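Local coordinates for sigma-c capsid protein (Avian reovirus, PDB 2VRS) that attaches avian reovirus to host cells as the homotrimeric fibre of the virion and induces cell apoptosis, at residues T74-E79 and H106-R111; M88-N93 and L135-H140. All blocks are in the same frame, centred on the assembly; numbering follows the deposited sequence.

Interaction 1. Residues T74-E79 and H106-R111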
loop_
_atom_site.group_PDB
_atom_site.type_symbol
_atom_site.label_atom_id
_atom_site.label_comp_id
_atom_site.label_asym_id
_atom_site.label_seq_id
_atom_site.Cartn_x
_atom_site.Cartn_y
_atom_site.Cartn_z
ATOM N N THR C 74 -3.810 5.016 6.049
ATOM C CA THR C 74 -3.209 5.684 4.861
ATOM C C THR C 74 -1.778 5.171 4.650
ATOM O O THR C 74 -1.340 4.207 5.299
ATOM C CB THR C 74 -3.307 7.235 4.971
ATOM O OG1 THR C 74 -2.902 7.868 3.736
ATOM C CG2 THR C 74 -2.477 7.766 6.141
ATOM N N SER C 75 -1.052 5.783 3.718
ATOM C CA SER C 75 0.312 5.339 3.390
ATOM C C SER C 75 1.387 5.688 4.418
ATOM O O SER C 75 1.099 6.139 5.535
ATOM C CB SER C 75 0.684 5.876 1.992
ATOM O OG SER C 75 0.627 7.299 2.057
ATOM N N TYR C 76 2.643 5.413 4.073
ATOM C CA TYR C 76 3.703 5.307 5.055
ATOM C C TYR C 76 3.985 6.613 5.757
ATOM O O TYR C 76 3.826 7.672 5.159
ATOM C CB TYR C 76 4.975 4.840 4.387
ATOM C CG TYR C 76 5.586 5.797 3.365
ATOM C CD1 TYR C 76 5.285 5.654 1.994
ATOM C CD2 TYR C 76 6.527 6.745 3.753
ATOM C CE1 TYR C 76 5.879 6.506 1.042
ATOM C CE2 TYR C 76 7.139 7.630 2.837
ATOM C CZ TYR C 76 6.790 7.485 1.465
ATOM O OH TYR C 76 7.388 8.255 0.500
ATOM N N SER C 77 4.411 6.521 7.015
ATOM C CA SER C 77 4.828 7.714 7.764
ATOM C C SER C 77 6.336 7.822 7.873
ATOM O O SER C 77 6.842 8.911 8.211
ATOM C CB SER C 77 4.246 7.693 9.187
ATOM O OG SER C 77 4.540 6.446 9.786
ATOM N N ALA C 78 7.051 6.708 7.661
ATOM C CA ALA C 78 8.516 6.695 7.816
ATOM C C ALA C 78 9.193 7.741 6.954
ATOM O O ALA C 78 8.798 7.952 5.776
ATOM C CB ALA C 78 9.100 5.313 7.493
ATOM N N GLU C 79 10.251 8.369 7.489
ATOM C CA GLU C 79 11.006 9.290 6.630
ATOM C C GLU C 79 11.705 8.563 5.471
ATOM O O GLU C 79 12.377 7.554 5.663
ATOM C CB GLU C 79 12.068 10.042 7.440
ATOM C CG GLU C 79 11.402 10.911 8.490
ATOM C CD GLU C 79 12.333 11.984 9.035
ATOM O OE1 GLU C 79 13.525 11.688 9.176
ATOM O OE2 GLU C 79 11.872 13.115 9.306
ATOM N N HIS C 106 17.328 5.706 -3.327
ATOM C CA HIS C 106 16.250 6.537 -2.822
ATOM C C HIS C 106 15.210 5.645 -2.194
ATOM O O HIS C 106 14.518 4.879 -2.896
ATOM C CB HIS C 106 15.642 7.386 -3.969
ATOM C CG HIS C 106 14.532 8.291 -3.521
ATOM N ND1 HIS C 106 13.301 8.318 -4.136
ATOM C CD2 HIS C 106 14.471 9.193 -2.511
ATOM C CE1 HIS C 106 12.522 9.193 -3.522
ATOM N NE2 HIS C 106 13.213 9.750 -2.544
ATOM N N CYS C 107 15.089 5.738 -0.876
ATOM C CA CYS C 107 14.230 4.801 -0.127
ATOM C C CYS C 107 12.997 5.578 0.257
ATOM O O CYS C 107 13.076 6.570 0.969
ATOM C CB CYS C 107 14.955 4.283 1.115
ATOM S SG CYS C 107 16.585 3.660 0.750
ATOM N N HIS C 108 11.846 5.159 -0.229
ATOM C CA HIS C 108 10.618 5.900 0.076
ATOM C C HIS C 108 9.531 4.846 0.324
ATOM O O HIS C 108 9.184 4.084 -0.583
ATOM C CB HIS C 108 10.258 6.901 -1.056
ATOM C CG HIS C 108 10.191 6.289 -2.435
ATOM N ND1 HIS C 108 9.014 6.197 -3.145
ATOM C CD2 HIS C 108 11.153 5.737 -3.228
ATOM C CE1 HIS C 108 9.239 5.587 -4.301
ATOM N NE2 HIS C 108 10.531 5.314 -4.380
ATOM N N GLY C 109 9.046 4.777 1.572
ATOM C CA GLY C 109 8.158 3.704 1.939
ATOM C C GLY C 109 8.990 2.445 1.803
ATOM O O GLY C 109 10.219 2.458 2.063
ATOM N N ARG C 110 8.357 1.394 1.310
ATOM C CA ARG C 110 9.108 0.145 1.139
ATOM C C ARG C 110 9.627 0.000 -0.291
ATOM O O ARG C 110 9.955 -1.096 -0.719
ATOM C CB ARG C 110 8.242 -1.053 1.519
ATOM C CG ARG C 110 7.904 -0.997 3.003
ATOM C CD ARG C 110 7.390 -2.344 3.575
ATOM N NE ARG C 110 8.541 -3.193 3.760
ATOM C CZ ARG C 110 9.298 -3.250 4.858
ATOM N NH1 ARG C 110 8.988 -2.581 5.972
ATOM N NH2 ARG C 110 10.347 -4.041 4.857
ATOM N N ARG C 111 9.697 1.098 -1.032
ATOM C CA ARG C 111 10.355 1.077 -2.339
ATOM C C ARG C 111 11.772 1.653 -2.217
ATOM O O ARG C 111 11.983 2.714 -1.573
ATOM C CB ARG C 111 9.555 1.931 -3.341
ATOM C CG ARG C 111 10.134 1.872 -4.792
ATOM C CD ARG C 111 9.852 0.506 -5.508
ATOM N NE ARG C 111 10.444 0.600 -6.882
ATOM C CZ ARG C 111 10.460 -0.395 -7.745
ATOM N NH1 ARG C 111 9.942 -1.537 -7.368
ATOM N NH2 ARG C 111 10.979 -0.262 -8.962
HETATM O O HOH W 1 9.927 6.220 3.808
#
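Tyr76 and Gly109 bring the two backbones together, their CA atoms 5.7 Å apart, where the irregular loop 74-79 passes the type II' turn that runs from His108 to Arg111. No direct hydrogen bond joins the segments; the phenol ring of Tyr76 does most of the work. It lies with one face against the turn, and the backbone N of Gly109 sits 3.4 Å above the ring plane, over its centre. The CA of Gly109 stands over the same face as a CH-pi partner, 3.6 Å from the ring centroid and 15° off the normal. Tyr76 gets there with CG tucked between its own backbone N and carbonyl carbon (chi1 65°). With no side chain, Gly109 lays its CA and N directly against the ring, and its phi of 64° suits the first corner of a II' turn. The turn closes a tight beta hairpin formed by strands 98-108 and 111-119 of the C-terminal domain, with bonds from His108 N to Arg111 O (2.8 Å) and Arg111 N to His108 O (3.1 Å). Segment 74-79 falls in the sequence region assigned to the triple beta spiral of the shaft, so the ring probably packs near where shaft and C-terminal domain meet. Farther along the ring, Tyr76 OH reaches CB of His108 at 3.5 Å, close to the plane of the imidazole at its edge. Both polar ends look to another chain: Tyr76 OH and His108 ND1 each hydrogen-bond to Asp210 of a second subunit, while His108 NE2 is held by Asp113 of its own chain. Gly109 N, although over the ring, gives its proton to a water 2.8 Å from it, and that water donates in turn to Ala78 O at 2.9 Å.

Interaction 2. Residues M88-N93 and L135-H140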
loop_
_atom_site.group_PDB
_atom_site.type_symbol
_atom_site.label_atom_id
_atom_site.label_comp_id
_atom_site.label_asym_id
_atom_site.label_seq_id
_atom_site.Cartn_x
_atom_site.Cartn_y
_atom_site.Cartn_z
ATOM N N MET C 88 31.182 -2.225 -5.234
ATOM C CA MET C 88 32.012 -2.885 -6.239
ATOM C C MET C 88 31.169 -3.988 -6.839
ATOM O O MET C 88 30.778 -4.937 -6.151
ATOM C CB MET C 88 33.316 -3.440 -5.639
ATOM C CG MET C 88 34.294 -3.898 -6.727
ATOM S SD MET C 88 35.531 -5.029 -6.042
ATOM C CE MET C 88 34.528 -6.402 -5.429
ATOM N N ALA C 89 30.830 -3.841 -8.110
ATOM C CA ALA C 89 30.054 -4.851 -8.770
ATOM C C ALA C 89 31.012 -5.854 -9.421
ATOM O O ALA C 89 32.051 -5.475 -9.966
ATOM C CB ALA C 89 29.212 -4.214 -9.856
ATOM N N ARG C 90 30.606 -7.119 -9.469
ATOM C CA ARG C 90 31.507 -8.149 -9.961
ATOM C C ARG C 90 31.069 -8.740 -11.258
ATOM O O ARG C 90 29.983 -9.303 -11.350
ATOM C CB ARG C 90 31.620 -9.257 -8.907
ATOM C CG ARG C 90 32.277 -8.754 -7.624
ATOM C CD ARG C 90 32.210 -9.922 -6.648
ATOM N NE ARG C 90 32.789 -9.589 -5.375
ATOM C CZ ARG C 90 34.062 -9.774 -5.069
ATOM N NH1 ARG C 90 34.912 -10.278 -5.968
ATOM N NH2 ARG C 90 34.481 -9.433 -3.859
ATOM N N GLY C 91 31.923 -8.619 -12.272
ATOM C CA GLY C 91 31.658 -9.254 -13.561
ATOM C C GLY C 91 31.825 -10.751 -13.436
ATOM O O GLY C 91 32.769 -11.224 -12.789
ATOM N N THR C 92 30.896 -11.495 -14.025
ATOM C CA THR C 92 31.080 -12.911 -14.321
ATOM C C THR C 92 30.502 -13.184 -15.714
ATOM O O THR C 92 29.937 -12.290 -16.361
ATOM C CB THR C 92 30.346 -13.814 -13.314
ATOM O OG1 THR C 92 28.942 -13.598 -13.412
ATOM C CG2 THR C 92 30.810 -13.549 -11.878
ATOM N N ASN C 93 30.668 -14.413 -16.185
ATOM C CA ASN C 93 30.027 -14.856 -17.418
ATOM C C ASN C 93 30.086 -13.871 -18.591
ATOM O O ASN C 93 29.051 -13.390 -19.079
ATOM C CB ASN C 93 28.581 -15.263 -17.111
ATOM C CG ASN C 93 28.504 -16.399 -16.104
ATOM O OD1 ASN C 93 28.254 -16.179 -14.913
ATOM N ND2 ASN C 93 28.729 -17.614 -16.571
ATOM N N LEU C 135 25.599 -7.294 -1.171
ATOM C CA LEU C 135 25.670 -6.212 -0.125
ATOM C C LEU C 135 27.031 -6.166 0.568
ATOM O O LEU C 135 27.453 -5.098 1.024
ATOM C CB LEU C 135 24.568 -6.364 0.919
ATOM C CG LEU C 135 23.102 -6.246 0.478
ATOM C CD1 LEU C 135 22.229 -6.444 1.758
ATOM C CD2 LEU C 135 22.859 -4.877 -0.204
ATOM N N SER C 136 27.722 -7.317 0.635
ATOM C CA SER C 136 29.075 -7.376 1.227
ATOM C C SER C 136 30.147 -6.581 0.507
ATOM O O SER C 136 31.171 -6.263 1.122
ATOM C CB SER C 136 29.536 -8.828 1.362
ATOM O OG SER C 136 28.759 -9.431 2.373
ATOM N N ASP C 137 29.897 -6.235 -0.761
ATOM C CA ASP C 137 30.815 -5.449 -1.590
ATOM C C ASP C 137 30.587 -3.914 -1.555
ATOM O O ASP C 137 31.261 -3.158 -2.262
ATOM C CB ASP C 137 30.811 -5.969 -3.030
ATOM C CG ASP C 137 31.394 -7.355 -3.137
ATOM O OD1 ASP C 137 32.416 -7.612 -2.455
ATOM O OD2 ASP C 137 30.852 -8.181 -3.886
ATOM N N ILE C 138 29.657 -3.470 -0.726
ATOM C CA ILE C 138 29.424 -2.045 -0.543
ATOM C C ILE C 138 30.592 -1.573 0.339
ATOM O O ILE C 138 30.901 -2.238 1.324
ATOM C CB ILE C 138 28.076 -1.749 0.144
ATOM C CG1 ILE C 138 26.907 -1.972 -0.853
ATOM C CG2 ILE C 138 28.041 -0.258 0.612
ATOM C CD1 ILE C 138 25.503 -2.015 -0.182
ATOM N N THR C 139 31.218 -0.456 -0.016
ATOM C CA THR C 139 32.467 -0.045 0.633
ATOM C C THR C 139 32.332 0.332 2.113
ATOM O O THR C 139 33.208 -0.012 2.941
ATOM C CB THR C 139 33.155 1.053 -0.197
ATOM O OG1 THR C 139 33.618 0.433 -1.402
ATOM C CG2 THR C 139 34.341 1.621 0.536
ATOM N N HIS C 140 31.258 1.028 2.443
ATOM C CA HIS C 140 31.001 1.408 3.827
ATOM C C HIS C 140 29.487 1.233 4.015
ATOM O O HIS C 140 28.699 2.114 3.666
ATOM C CB HIS C 140 31.457 2.855 4.045
ATOM C CG HIS C 140 31.497 3.257 5.484
ATOM N ND1 HIS C 140 30.625 4.182 6.019
ATOM C CD2 HIS C 140 32.286 2.850 6.500
ATOM C CE1 HIS C 140 30.873 4.321 7.309
ATOM N NE2 HIS C 140 31.856 3.501 7.629
HETATM O O HOH W 2 29.138 -7.183 -5.571
#
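A bidentate salt bridge between Arg90 and Asp137 ties strand 81-92 of the C-terminal beta domain to the loop that leaves strand 128-134. Arg90 presents its guanidinium side-on: NE donates to Asp137 OD2 at 2.8 Å and NH2 to OD1 at 3.1 Å, one nitrogen to each oxygen. The grip is not flat. Although both oxygens lie close to the guanidinium plane, the carboxylate is turned 50° against it; NE meets OD2 from above the carboxylate plane, and NH2 comes to OD1 on its syn side, again tilted out of plane. Arg90 reaches this position with its chain extended from CG to NE, and the last torsion (chi4 -90°) swings the guanidinium across that chain so that its NE edge faces the acid. Over the centre of the guanidinium sits the methyl CE of Met88, 3.3 Å above the plane; the bend at chi3 (61°) folds it there, and the same methyl comes within 3.8 Å of Asp137 OD1. The backbone adds a bond from Met88 N to Asp137 O, 3.1 Å and almost perfectly straight at the hydrogen, though the N stands above the carbonyl plane. A water lies within hydrogen-bonding distance of Asp137 OD2 and Met88 O. Asp137 is thus held through main chain and side chain at once, at the surface of the domain, where Arg90 is exposed. Strand 81-92 runs between 98-108 and 128-134: Met88 rests on Thr98 and Asp100 of the first, Arg90 pairs through its backbone with Thr132 of the second, and the loop's Leu135 and Ile138 tuck against Trp87.

Overall arrangement
Interaction 1 is buried and interaction 2 lies at the surface, their centres 27 Å apart and their nearest atoms about 11 Å apart. They are linked through one sheet, since strand 98-108, which ends in the turn of interaction 1, neighbours strand 81-92, which carries half of interaction 2. Their chemistry differs with their place. Near the probable junction with the shaft, 74-79 and 106-111 meet through an aromatic face, a glycine and a bridging water, with other subunits close by. On the flank of the domain, 88-93 and 135-140 rely on charge and a direct backbone bond, and no other chain of the trimer touches them.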